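PDB 2WW8: CELL WALL surface anchor family protein from Streptococcus pneumoniae, which serves as the adhesin of the pneumococcal pilus and is thought to attach the bacterium to host cells. Local coordinates for residues K173-N178 and N689-T694; L189-Y194 and I598-G603; Y194-N197 and Q203-I206; I606-G611 and V652-T657; K659-T664 and L676-R681. One frame throughout, in Å; residues are numbered along the deposited sequence.

Interaction 1: residues K173-N178 and N689-T694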
# COMPACT_ATOMS: atom_id res chain seq x y z
N LYS A 173 20.69 -0.15 -1.30
CA LYS A 173 20.82 0.45 -2.63
C LYS A 173 19.62 1.30 -3.09
O LYS A 173 19.71 2.07 -4.06
CB LYS A 173 21.21 -0.63 -3.64
CG LYS A 173 22.68 -0.96 -3.55
CD LYS A 173 23.08 -2.18 -4.35
CE LYS A 173 23.12 -1.85 -5.83
NZ LYS A 173 23.87 -2.88 -6.62
N ALA A 174 18.52 1.22 -2.35
CA ALA A 174 17.29 1.89 -2.77
C ALA A 174 16.45 2.34 -1.59
O ALA A 174 16.47 1.68 -0.54
CB ALA A 174 16.47 0.97 -3.66
N LEU A 175 15.73 3.45 -1.83
CA LEU A 175 14.88 4.16 -0.85
C LEU A 175 13.50 4.47 -1.44
O LEU A 175 13.39 4.92 -2.60
CB LEU A 175 15.49 5.49 -0.35
CG LEU A 175 16.96 5.43 0.14
CD1 LEU A 175 17.56 6.82 0.31
CD2 LEU A 175 17.13 4.62 1.43
N ASN A 176 12.48 4.25 -0.61
CA ASN A 176 11.13 4.60 -0.95
C ASN A 176 10.68 5.73 -0.02
O ASN A 176 11.14 5.83 1.13
CB ASN A 176 10.19 3.41 -0.75
CG ASN A 176 9.97 2.62 -2.04
OD1 ASN A 176 10.16 3.12 -3.16
ND2 ASN A 176 9.55 1.36 -1.88
N PRO A 177 9.76 6.55 -0.52
CA PRO A 177 9.04 7.47 0.35
C PRO A 177 8.24 6.65 1.33
O PRO A 177 7.78 5.54 1.00
CB PRO A 177 8.03 8.16 -0.57
CG PRO A 177 8.07 7.40 -1.86
CD PRO A 177 9.39 6.69 -1.95
N ASN A 178 8.01 7.25 2.50
CA ASN A 178 7.16 6.66 3.50
C ASN A 178 6.31 7.66 4.27
O ASN A 178 6.87 8.55 4.92
CB ASN A 178 8.01 5.84 4.48
CG ASN A 178 7.15 5.02 5.43
OD1 ASN A 178 6.36 4.19 5.00
ND2 ASN A 178 7.31 5.26 6.73
N ASN A 689 27.95 5.56 -4.96
CA ASN A 689 27.42 5.83 -3.61
C ASN A 689 26.27 6.84 -3.54
O ASN A 689 25.57 6.98 -2.52
CB ASN A 689 28.57 6.20 -2.66
CG ASN A 689 29.24 4.98 -2.05
OD1 ASN A 689 28.59 3.98 -1.76
ND2 ASN A 689 30.55 5.06 -1.84
N LYS A 690 26.12 7.56 -4.65
CA LYS A 690 25.17 8.65 -4.83
C LYS A 690 23.74 8.18 -5.14
O LYS A 690 23.50 7.30 -5.98
CB LYS A 690 25.69 9.58 -5.93
CG LYS A 690 24.83 10.81 -6.17
CD LYS A 690 25.43 11.75 -7.24
CE LYS A 690 24.47 12.87 -7.70
NZ LYS A 690 23.99 13.58 -6.50
N PHE A 691 22.79 8.77 -4.43
CA PHE A 691 21.38 8.40 -4.61
C PHE A 691 20.77 9.22 -5.73
O PHE A 691 20.87 10.44 -5.75
CB PHE A 691 20.59 8.56 -3.32
CG PHE A 691 20.66 7.37 -2.43
CD1 PHE A 691 19.97 6.21 -2.77
CD2 PHE A 691 21.40 7.40 -1.26
CE1 PHE A 691 20.03 5.07 -1.94
CE2 PHE A 691 21.47 6.27 -0.42
CZ PHE A 691 20.80 5.11 -0.75
N TYR A 692 20.15 8.55 -6.69
CA TYR A 692 19.48 9.25 -7.80
C TYR A 692 17.98 9.08 -7.62
O TYR A 692 17.51 7.95 -7.46
CB TYR A 692 19.91 8.63 -9.14
CG TYR A 692 21.34 9.01 -9.51
CD1 TYR A 692 22.40 8.22 -9.07
CD2 TYR A 692 21.63 10.18 -10.24
CE1 TYR A 692 23.71 8.57 -9.37
CE2 TYR A 692 22.97 10.51 -10.56
CZ TYR A 692 24.00 9.70 -10.10
OH TYR A 692 25.35 9.98 -10.35
N ASP A 693 17.22 10.17 -7.71
CA ASP A 693 15.74 10.08 -7.85
C ASP A 693 15.39 9.27 -9.10
O ASP A 693 16.02 9.44 -10.19
CB ASP A 693 15.13 11.46 -8.04
CG ASP A 693 15.06 12.27 -6.76
OD1 ASP A 693 15.45 11.79 -5.65
OD2 ASP A 693 14.61 13.43 -6.86
N THR A 694 14.41 8.37 -8.95
CA THR A 694 13.98 7.55 -10.10
C THR A 694 13.24 8.35 -11.12
O THR A 694 13.18 7.94 -12.28
CB THR A 694 13.13 6.31 -9.70
OG1 THR A 694 12.09 6.72 -8.82
CG2 THR A 694 14.02 5.32 -8.94
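Leu175 and Phe691 make the tight part of this contact, a CH-pi arrangement in which one methyl of the leucine rests on the aromatic ring. CD1 of Leu175 stands 3.7 Å from the centroid of the Phe691 ring and only 10° from the ring normal, so it sits over the middle of the face. The branch point follows it in: CG of Leu175 lies 3.7 Å from CE1 of Phe691. The leucine turns CG beside its own backbone N (chi1 -50°), and the next torsion continues almost straight to lay CD1 on the ring. The two side chains cross at about a right angle.

The remainder is looser. Backbone atoms of 173-178 lie along the ring without gripping it: O of Lys173 approaches CE1 of Phe691 obliquely at 3.7 Å, while N of Ala174 is near the ring plane, 4.2 Å from the same CE1. Phe691 itself is only partly exposed, but the chain just before it runs to the surface at Lys690. Lys173 starts its side chain away from the ring, and its NZ makes a salt bridge with Asp720.

The contact joins strand 171-184 to the Ig-like part of the chain, with 7.9 Å between the CA atoms of Ala174 and Phe691, because strand 717-718 runs between them. It pairs antiparallel with strand 171-184 and with strand 692-693, and Leu175 shares a backbone bond with Lys717. Strand 157-162 flanks 171-184 as well, touching Leu175 through Ile160 and Lys162, while Pro146 and Arg719 from nearby loops pack on Phe691.

Interaction 2: residues L189-Y194 and I598-G603; sequences LSKRIY and ITDPMG
Lys191 reaches across the interior of the domain as a fully extended chain and brings its NZ up to the carboxylate of Asp600, 3.5 Å from OD1. Both side chains leave their strands in the same manner, with CG opposite the backbone N (chi1 -173° for the lysine and -176° for the aspartate). They therefore close a gap that the backbones leave wide, the CA atoms of Lys191 and Asp600 being 10.3 Å apart.

This nitrogen belongs to no ordinary lysine. NZ of Lys191 is covalently joined to CG of Asn695, forming an intramolecular isopeptide bond, and it is also hydrogen-bonded to OG1 of Thr698. A Lys-Asn link with an acidic side chain beside it, buried in the core, is the hallmark of the self-formed cross-links of Gram-positive pilins, where the acid is held to assist the reaction; the position of Asp600 is consistent with that part. Its OD2 is hydrogen-bonded to OH of Tyr678, whereas OD1 is the oxygen nearer the linked nitrogen and has a weak hydrogen bond with Thr698 OG1.

Strand 187-196 lies between strands 171-184 and 203-218, whereas strand 593-601 has strands 660-668 and 699-701 as its neighbours in the facing sheet. The link thus ties the first of these layers to the loop that carries Asn695, with Asp600 on the second.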
# COMPACT_ATOMS: atom_id res chain seq x y z
N LEU A 189 -2.74 9.34 -4.25
CA LEU A 189 -1.83 8.96 -5.29
C LEU A 189 -0.67 8.26 -4.60
O LEU A 189 -0.52 8.38 -3.36
CB LEU A 189 -1.39 10.14 -6.21
CG LEU A 189 -0.80 11.39 -5.53
CD1 LEU A 189 0.62 11.05 -5.04
CD2 LEU A 189 -0.73 12.62 -6.45
N SER A 190 0.12 7.52 -5.39
CA SER A 190 1.23 6.75 -4.80
C SER A 190 2.29 6.48 -5.82
O SER A 190 2.00 6.32 -6.99
CB SER A 190 0.76 5.46 -4.11
OG SER A 190 0.50 4.43 -5.06
N LYS A 191 3.54 6.41 -5.36
CA LYS A 191 4.68 6.05 -6.19
C LYS A 191 5.70 5.32 -5.34
O LYS A 191 6.04 5.75 -4.21
CB LYS A 191 5.33 7.30 -6.76
CG LYS A 191 6.44 6.89 -7.77
CD LYS A 191 6.82 8.05 -8.68
CE LYS A 191 8.03 7.62 -9.47
NZ LYS A 191 8.62 8.82 -10.08
N ARG A 192 6.20 4.18 -5.82
CA ARG A 192 7.22 3.45 -5.05
C ARG A 192 8.01 2.51 -5.96
O ARG A 192 7.58 2.19 -7.06
CB ARG A 192 6.56 2.64 -3.91
CG ARG A 192 5.63 1.52 -4.40
CD ARG A 192 5.36 0.52 -3.31
NE ARG A 192 4.38 -0.46 -3.81
CZ ARG A 192 4.18 -1.67 -3.30
NH1 ARG A 192 4.87 -2.02 -2.22
NH2 ARG A 192 3.29 -2.53 -3.83
N ILE A 193 9.15 2.05 -5.48
CA ILE A 193 9.79 0.87 -6.05
C ILE A 193 8.97 -0.26 -5.39
O ILE A 193 8.86 -0.29 -4.16
CB ILE A 193 11.31 0.81 -5.69
CG1 ILE A 193 12.10 1.92 -6.41
CG2 ILE A 193 11.91 -0.56 -6.07
CD1 ILE A 193 13.39 2.28 -5.69
N TYR A 194 8.35 -1.14 -6.19
CA TYR A 194 7.60 -2.25 -5.58
C TYR A 194 8.30 -3.61 -5.68
O TYR A 194 7.87 -4.62 -5.10
CB TYR A 194 6.19 -2.38 -6.17
CG TYR A 194 6.17 -2.95 -7.58
CD1 TYR A 194 6.55 -2.19 -8.67
CD2 TYR A 194 5.75 -4.26 -7.78
CE1 TYR A 194 6.51 -2.72 -9.95
CE2 TYR A 194 5.72 -4.83 -9.02
CZ TYR A 194 6.08 -4.05 -10.10
OH TYR A 194 6.02 -4.63 -11.33
N ILE A 598 -1.18 11.76 -15.67
CA ILE A 598 0.05 11.63 -14.88
C ILE A 598 1.23 11.99 -15.77
O ILE A 598 1.31 11.48 -16.89
CB ILE A 598 0.26 10.22 -14.38
CG1 ILE A 598 -0.88 9.80 -13.46
CG2 ILE A 598 1.65 10.11 -13.67
CD1 ILE A 598 -0.91 8.32 -13.15
N THR A 599 2.13 12.84 -15.27
CA THR A 599 3.35 13.18 -15.99
C THR A 599 4.52 12.69 -15.16
O THR A 599 4.71 13.07 -13.97
CB THR A 599 3.48 14.70 -16.22
OG1 THR A 599 2.29 15.16 -16.90
CG2 THR A 599 4.73 15.05 -17.08
N ASP A 600 5.32 11.85 -15.80
CA ASP A 600 6.35 11.06 -15.09
C ASP A 600 7.67 11.01 -15.88
O ASP A 600 7.94 10.02 -16.60
CB ASP A 600 5.83 9.65 -14.79
CG ASP A 600 6.80 8.80 -13.98
OD1 ASP A 600 7.82 9.29 -13.44
OD2 ASP A 600 6.55 7.58 -13.89
N PRO A 601 8.51 12.07 -15.72
CA PRO A 601 9.82 12.12 -16.37
C PRO A 601 10.79 11.16 -15.66
O PRO A 601 10.74 11.04 -14.40
CB PRO A 601 10.27 13.58 -16.21
CG PRO A 601 9.25 14.30 -15.43
CD PRO A 601 8.24 13.27 -14.91
N MET A 602 11.58 10.40 -16.42
CA MET A 602 12.65 9.65 -15.76
C MET A 602 13.64 10.62 -15.07
O MET A 602 13.92 11.71 -15.62
CB MET A 602 13.36 8.80 -16.81
CG MET A 602 12.51 7.73 -17.44
SD MET A 602 11.71 6.51 -16.36
CE MET A 602 10.09 7.22 -16.17
N GLY A 603 14.18 10.25 -13.91
CA GLY A 603 15.33 11.00 -13.32
C GLY A 603 16.60 11.02 -14.16
O GLY A 603 16.79 10.14 -15.02

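Interaction 3: residues Y194-N197 and Q203-I206; sequences YQVN and QYGI
Val196 and Tyr204 stand side by side on one face of an antiparallel beta hairpin, pointing the same way as a non-hydrogen-bonded pair. The valine offers both methyls to one corner of the ring, CG2 lying 4.1 Å from CE2 of Tyr204. Tyr194 lays its ring against Gly205, its CG sitting between the backbone N and the carbonyl carbon (chi1 74°). This swings the ring across the backbone there, so that CE1 of Tyr194 comes within 3.6 Å of the Ile206 N, which lies at the ring edge. Gln195 sets its CG over one face of the same ring. Having no side chain, Gly205 lets both groups lie directly against the strand.

Three backbone bonds hold the two arms. The N of Gly205 donates to O of Gln195 at 2.8 Å, and N of Tyr194 to O of Gly205 at 3.0 Å. Nearest the turn, N of Asn197 binds O of Gln203 at 2.9 Å; this bond is more bent (134° at the hydrogen), and its donor stands above the carbonyl plane. There the CB atoms of Asn197 and Gln203 are 4.0 Å apart.

The hairpin joins strands 187-196 and 203-218. The second arm is paired on its far side with strand 673-682, through backbone bonds of Tyr204 with Val680 and Ile206 with Tyr678, while the Tyr204 ring reaches over to Lys173 and Ala174 of strand 171-184.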
# COMPACT_ATOMS: atom_id res chain seq x y z
N TYR A 194 8.35 -1.14 -6.19
CA TYR A 194 7.60 -2.25 -5.58
C TYR A 194 8.30 -3.61 -5.68
O TYR A 194 7.87 -4.62 -5.10
CB TYR A 194 6.19 -2.38 -6.17
CG TYR A 194 6.17 -2.95 -7.58
CD1 TYR A 194 6.55 -2.19 -8.67
CD2 TYR A 194 5.75 -4.26 -7.78
CE1 TYR A 194 6.51 -2.72 -9.95
CE2 TYR A 194 5.72 -4.83 -9.02
CZ TYR A 194 6.08 -4.05 -10.10
OH TYR A 194 6.02 -4.63 -11.33
N GLN A 195 9.37 -3.64 -6.46
CA GLN A 195 10.22 -4.82 -6.51
C GLN A 195 11.60 -4.48 -7.05
O GLN A 195 11.77 -3.55 -7.84
CB GLN A 195 9.59 -5.96 -7.32
CG GLN A 195 9.36 -5.68 -8.81
CD GLN A 195 8.72 -6.88 -9.54
OE1 GLN A 195 8.16 -7.78 -8.92
NE2 GLN A 195 8.83 -6.90 -10.86
N VAL A 196 12.55 -5.30 -6.61
CA VAL A 196 13.92 -5.29 -7.08
C VAL A 196 13.96 -6.42 -8.13
O VAL A 196 13.76 -7.60 -7.77
CB VAL A 196 14.85 -5.53 -5.85
CG1 VAL A 196 16.35 -5.55 -6.18
CG2 VAL A 196 14.50 -4.48 -4.78
N ASN A 197 14.20 -6.07 -9.40
CA ASN A 197 14.30 -7.07 -10.46
C ASN A 197 15.65 -7.73 -10.54
O ASN A 197 15.73 -8.93 -10.76
CB ASN A 197 13.97 -6.49 -11.84
CG ASN A 197 12.57 -5.90 -11.87
OD1 ASN A 197 11.71 -6.31 -11.10
ND2 ASN A 197 12.35 -4.92 -12.72
N GLN A 203 18.26 -2.84 -11.37
CA GLN A 203 17.02 -2.93 -12.14
C GLN A 203 15.89 -3.05 -11.14
O GLN A 203 15.94 -3.91 -10.25
CB GLN A 203 17.03 -4.19 -13.00
CG GLN A 203 17.85 -4.05 -14.26
CD GLN A 203 17.75 -5.24 -15.18
OE1 GLN A 203 16.68 -5.84 -15.30
NE2 GLN A 203 18.85 -5.61 -15.81
N TYR A 204 14.91 -2.16 -11.29
CA TYR A 204 13.78 -2.11 -10.35
C TYR A 204 12.48 -1.93 -11.08
O TYR A 204 12.40 -1.30 -12.16
CB TYR A 204 13.96 -0.88 -9.44
CG TYR A 204 15.26 -0.89 -8.65
CD1 TYR A 204 16.45 -0.45 -9.21
CD2 TYR A 204 15.29 -1.39 -7.35
CE1 TYR A 204 17.65 -0.46 -8.47
CE2 TYR A 204 16.45 -1.39 -6.61
CZ TYR A 204 17.63 -0.94 -7.16
OH TYR A 204 18.78 -0.98 -6.37
N GLY A 205 11.43 -2.44 -10.43
CA GLY A 205 10.08 -2.13 -10.87
C GLY A 205 9.47 -0.95 -10.12
O GLY A 205 9.60 -0.88 -8.89
N ILE A 206 8.78 -0.07 -10.85
CA ILE A 206 8.19 1.13 -10.31
C ILE A 206 6.67 1.00 -10.46
O ILE A 206 6.19 0.54 -11.49
CB ILE A 206 8.63 2.40 -11.10
CG1 ILE A 206 10.16 2.50 -11.17
CG2 ILE A 206 8.15 3.62 -10.35
CD1 ILE A 206 10.80 2.63 -9.82

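Interaction 4: residues I606-G611 and V652-T657; sequences IDLQLG and VLYDTT. With CA (calcium ion), chain D.
This is an apolar contact between the two sheets of an immunoglobulin-like beta sandwich, at the end where a calcium ion is bound. Strand 606-608 belongs to one layer and edge strand 651-655 to the other, and side chains bridge the 9.6 Å between the CA atoms of Leu608 and Tyr654.

Tyr654 sets CG opposite its backbone N (chi1 175°), which sends the ring across toward Leu608, and the two side chains come from opposite directions. The leucine sets its CD2 over one face of the ring, displaced to one side, 3.3 Å from both CD1 and CE1 of Tyr654, which is tight packing. Leu610 approaches obliquely, its CD1 4.2 Å from CE2 of Tyr654, across the ring from the CD1-CE1 bond that Leu608 touches. The ring of Phe616 also meets Tyr654, and touches both leucines.

Leu610 has a second task, for its backbone O binds the calcium ion at 2.5 Å, with the carboxylates of Asp613, Asp617 and Asp620, the backbone O of Arg615 and a water. At the polar end of the ring a water joins the layers, 2.8 Å from OH of Tyr654 and accepting from N of Leu608 at 3.1 Å.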
# COMPACT_ATOMS: atom_id res chain seq x y z
N ILE A 606 18.58 7.67 -15.02
CA ILE A 606 17.58 6.61 -14.83
C ILE A 606 17.07 6.29 -16.24
O ILE A 606 16.56 7.19 -16.92
CB ILE A 606 16.38 7.09 -13.97
CG1 ILE A 606 16.86 7.56 -12.58
CG2 ILE A 606 15.30 6.00 -13.91
CD1 ILE A 606 17.24 6.43 -11.61
N ASP A 607 17.30 5.05 -16.70
CA ASP A 607 16.77 4.61 -17.99
C ASP A 607 15.55 3.71 -17.87
O ASP A 607 15.59 2.67 -17.23
CB ASP A 607 17.82 3.86 -18.81
CG ASP A 607 19.14 4.62 -18.92
OD1 ASP A 607 19.09 5.82 -19.29
OD2 ASP A 607 20.22 4.02 -18.68
N LEU A 608 14.44 4.13 -18.48
CA LEU A 608 13.25 3.31 -18.64
C LEU A 608 13.66 2.06 -19.46
O LEU A 608 14.37 2.21 -20.47
CB LEU A 608 12.18 4.07 -19.43
CG LEU A 608 10.79 3.42 -19.61
CD1 LEU A 608 10.00 3.12 -18.39
CD2 LEU A 608 9.99 4.39 -20.48
N GLN A 609 13.26 0.87 -19.00
CA GLN A 609 13.56 -0.39 -19.70
C GLN A 609 12.58 -0.51 -20.83
O GLN A 609 11.36 -0.59 -20.63
CB GLN A 609 13.45 -1.59 -18.78
CG GLN A 609 14.51 -1.49 -17.69
CD GLN A 609 15.90 -1.43 -18.29
OE1 GLN A 609 16.47 -0.35 -18.58
NE2 GLN A 609 16.47 -2.61 -18.49
N LEU A 610 13.11 -0.46 -22.04
CA LEU A 610 12.32 -0.64 -23.26
C LEU A 610 12.53 -2.04 -23.86
O LEU A 610 12.09 -2.32 -24.99
CB LEU A 610 12.72 0.42 -24.29
CG LEU A 610 12.57 1.84 -23.74
CD1 LEU A 610 13.06 2.93 -24.68
CD2 LEU A 610 11.12 2.03 -23.38
N GLY A 611 13.22 -2.91 -23.12
CA GLY A 611 13.66 -4.21 -23.66
C GLY A 611 14.43 -4.15 -24.98
O GLY A 611 14.76 -3.09 -25.51
N VAL A 652 -1.06 5.32 -22.45
CA VAL A 652 0.28 5.43 -21.88
C VAL A 652 1.23 5.83 -23.00
O VAL A 652 1.36 5.09 -23.98
CB VAL A 652 0.68 4.14 -21.19
CG1 VAL A 652 1.99 4.33 -20.43
CG2 VAL A 652 -0.44 3.70 -20.21
N LEU A 653 1.89 6.98 -22.87
CA LEU A 653 2.78 7.52 -23.90
C LEU A 653 4.19 7.69 -23.35
O LEU A 653 4.41 7.85 -22.13
CB LEU A 653 2.28 8.88 -24.42
CG LEU A 653 0.79 8.75 -24.75
CD1 LEU A 653 0.10 10.10 -24.93
CD2 LEU A 653 0.66 7.91 -26.11
N TYR A 654 5.15 7.65 -24.27
CA TYR A 654 6.53 7.79 -23.82
C TYR A 654 7.21 8.74 -24.79
O TYR A 654 7.30 8.42 -25.98
CB TYR A 654 7.30 6.47 -23.87
CG TYR A 654 8.79 6.67 -23.51
CD1 TYR A 654 9.18 7.10 -22.23
CD2 TYR A 654 9.80 6.44 -24.43
CE1 TYR A 654 10.51 7.30 -21.89
CE2 TYR A 654 11.16 6.63 -24.10
CZ TYR A 654 11.50 7.03 -22.83
OH TYR A 654 12.81 7.21 -22.46
N ASP A 655 7.65 9.89 -24.29
CA ASP A 655 8.29 10.90 -25.15
C ASP A 655 9.79 10.60 -25.09
O ASP A 655 10.40 10.68 -24.01
CB ASP A 655 7.98 12.32 -24.63
CG ASP A 655 6.46 12.61 -24.43
OD1 ASP A 655 5.62 12.23 -25.30
OD2 ASP A 655 6.06 13.21 -23.39
N THR A 656 10.40 10.23 -26.22
CA THR A 656 11.77 9.74 -26.23
C THR A 656 12.78 10.88 -26.02
O THR A 656 13.86 10.65 -25.50
CB THR A 656 12.13 9.05 -27.58
OG1 THR A 656 11.91 9.96 -28.66
CG2 THR A 656 11.22 7.89 -27.83
N THR A 657 12.43 12.09 -26.46
CA THR A 657 13.29 13.25 -26.32
C THR A 657 13.29 13.65 -24.86
O THR A 657 14.36 13.90 -24.30
CB THR A 657 12.73 14.41 -27.15
OG1 THR A 657 12.94 14.12 -28.53
CG2 THR A 657 13.43 15.74 -26.80
CA CA D . 9.80 -2.64 -25.87
O HOH W 1 14.46 6.59 -20.31
O HOH W 2 9.87 -5.07 -25.55

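Interaction 5: residues K659-T664 and L676-R681; sequences KRIRVT and LTYNVR
Ile661 turns CG1 beside its backbone N (chi1 -64°) and continues extended to CD1, while Tyr678 adopts the less common first torsion of 57°, which places CG between its own N and carbonyl carbon. Together these settings bring a methyl onto an aromatic face in the core of the immunoglobulin-like beta sandwich. CD1 of Ile661 lies 3.8 Å from the centroid of the Tyr678 ring and 9° off its normal, a CH-pi contact over the centre. The ring carbons are met almost evenly.

The segments come from facing sheets. Their axes pass 10.5 Å apart and run nearly antiparallel, a separation bridged by side chains rather than by the backbone. Strand 660-668 lies between strands 593-601 and 651-655; strand 673-682 has strands 203-218 and 606-608 among its neighbours. At the start of strand 660-668, Lys659 and Arg660 both face Asp655 in a G1 beta bulge. Met602 and Leu608 each pack on both Ile661 and Tyr678, and so also border this pair.

Two residues before Tyr678, Leu676 takes over the filling. Its CG lies opposite the backbone N, sending the side chain toward the other layer, where CD2 receives two residues at once. The CG2 methyl of Ile661 is 4.2 Å away, and CG2 of Val663, sliding past Leu676 in the opposite direction, approaches the same CD2 to 3.9 Å.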
# COMPACT_ATOMS: atom_id res chain seq x y z
N LYS A 659 12.38 11.81 -22.33
CA LYS A 659 12.44 10.63 -21.44
C LYS A 659 11.29 10.66 -20.40
O LYS A 659 11.49 10.62 -19.19
CB LYS A 659 13.82 10.49 -20.75
CG LYS A 659 15.02 10.31 -21.71
CD LYS A 659 16.34 10.38 -20.89
CE LYS A 659 16.13 10.51 -19.33
NZ LYS A 659 17.01 9.92 -18.22
N ARG A 660 10.06 10.72 -20.88
CA ARG A 660 8.95 10.94 -19.96
C ARG A 660 7.74 10.10 -20.35
O ARG A 660 7.40 10.04 -21.52
CB ARG A 660 8.66 12.44 -20.00
CG ARG A 660 7.36 12.87 -19.42
CD ARG A 660 7.31 14.36 -19.47
NE ARG A 660 6.78 14.79 -20.75
CZ ARG A 660 7.17 15.88 -21.40
NH1 ARG A 660 8.10 16.70 -20.90
NH2 ARG A 660 6.66 16.15 -22.58
N ILE A 661 7.14 9.46 -19.37
CA ILE A 661 5.89 8.71 -19.56
C ILE A 661 4.78 9.70 -19.22
O ILE A 661 4.88 10.44 -18.22
CB ILE A 661 5.80 7.52 -18.58
CG1 ILE A 661 6.94 6.53 -18.91
CG2 ILE A 661 4.38 6.83 -18.61
CD1 ILE A 661 7.06 5.42 -17.93
N ARG A 662 3.73 9.69 -20.04
CA ARG A 662 2.48 10.33 -19.66
C ARG A 662 1.34 9.30 -19.70
O ARG A 662 1.23 8.45 -20.63
CB ARG A 662 2.14 11.51 -20.58
CG ARG A 662 3.13 12.65 -20.39
CD ARG A 662 3.32 13.45 -21.64
NE ARG A 662 2.02 13.76 -22.19
CZ ARG A 662 1.65 13.58 -23.45
NH1 ARG A 662 2.49 13.12 -24.41
NH2 ARG A 662 0.40 13.91 -23.75
N VAL A 663 0.48 9.41 -18.70
CA VAL A 663 -0.77 8.65 -18.76
C VAL A 663 -1.90 9.68 -18.85
O VAL A 663 -2.05 10.52 -17.96
CB VAL A 663 -0.96 7.72 -17.54
CG1 VAL A 663 -2.32 6.96 -17.67
CG2 VAL A 663 0.22 6.80 -17.30
N THR A 664 -2.68 9.60 -19.92
CA THR A 664 -3.79 10.50 -20.19
C THR A 664 -5.12 9.79 -20.09
O THR A 664 -5.16 8.58 -20.14
CB THR A 664 -3.63 11.16 -21.59
OG1 THR A 664 -3.73 10.14 -22.58
CG2 THR A 664 -2.26 11.92 -21.79
N LEU A 676 -0.08 1.89 -12.62
CA LEU A 676 0.85 1.84 -13.72
C LEU A 676 2.13 1.15 -13.19
O LEU A 676 2.60 1.48 -12.10
CB LEU A 676 1.22 3.24 -14.18
CG LEU A 676 2.44 3.36 -15.11
CD1 LEU A 676 2.15 2.85 -16.51
CD2 LEU A 676 2.92 4.82 -15.24
N THR A 677 2.67 0.17 -13.91
CA THR A 677 4.00 -0.33 -13.51
C THR A 677 4.96 -0.27 -14.70
O THR A 677 4.49 -0.27 -15.84
CB THR A 677 4.01 -1.77 -12.97
OG1 THR A 677 3.67 -2.65 -14.03
CG2 THR A 677 3.10 -2.00 -11.76
N TYR A 678 6.28 -0.17 -14.44
CA TYR A 678 7.26 -0.20 -15.50
C TYR A 678 8.60 -0.47 -14.80
O TYR A 678 8.70 -0.46 -13.58
CB TYR A 678 7.28 1.09 -16.37
CG TYR A 678 7.53 2.36 -15.56
CD1 TYR A 678 6.45 3.08 -14.98
CD2 TYR A 678 8.83 2.80 -15.30
CE1 TYR A 678 6.69 4.23 -14.22
CE2 TYR A 678 9.08 3.97 -14.55
CZ TYR A 678 8.01 4.67 -14.01
OH TYR A 678 8.28 5.82 -13.27
N ASN A 679 9.64 -0.71 -15.58
CA ASN A 679 10.93 -1.08 -15.03
C ASN A 679 11.94 -0.02 -15.40
O ASN A 679 11.80 0.58 -16.47
CB ASN A 679 11.35 -2.45 -15.58
CG ASN A 679 10.44 -3.56 -15.08
OD1 ASN A 679 10.10 -3.65 -13.89
ND2 ASN A 679 10.03 -4.43 -16.00
N VAL A 680 12.88 0.22 -14.48
CA VAL A 680 14.00 1.14 -14.72
C VAL A 680 15.31 0.49 -14.31
O VAL A 680 15.35 -0.50 -13.57
CB VAL A 680 13.90 2.49 -13.99
CG1 VAL A 680 12.53 3.19 -14.30
CG2 VAL A 680 14.07 2.25 -12.47
N ARG A 681 16.37 1.12 -14.80
CA ARG A 681 17.72 0.73 -14.51
C ARG A 681 18.55 2.00 -14.28
O ARG A 681 18.50 2.97 -15.08
CB ARG A 681 18.26 -0.05 -15.71
CG ARG A 681 19.65 -0.69 -15.45
CD ARG A 681 20.17 -1.40 -16.70
NE ARG A 681 21.45 -2.03 -16.40
CZ ARG A 681 22.63 -1.49 -16.70
NH1 ARG A 681 22.69 -0.31 -17.30
NH2 ARG A 681 23.75 -2.13 -16.39

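Overall arrangement
The five contacts lie within one domain built of facing beta layers. Interactions 4 and 5 are closest, with centres 6 Å apart, and interaction 2 lies 7 Å from interaction 5, so the isopeptide site and the apolar core form one continuous interior. Interaction 3 adjoins interaction 2 through their common Tyr194, and interaction 5 through strand pairing. Interaction 1 stands at the other flank, 20 Å from interaction 4 between centres, yet encloses the others along the sequence. Calcium is bound within interaction 4, about 11 Å from the Tyr678 side chain of interaction 5 and about 13 Å from the Gln203 side chain of interaction 3.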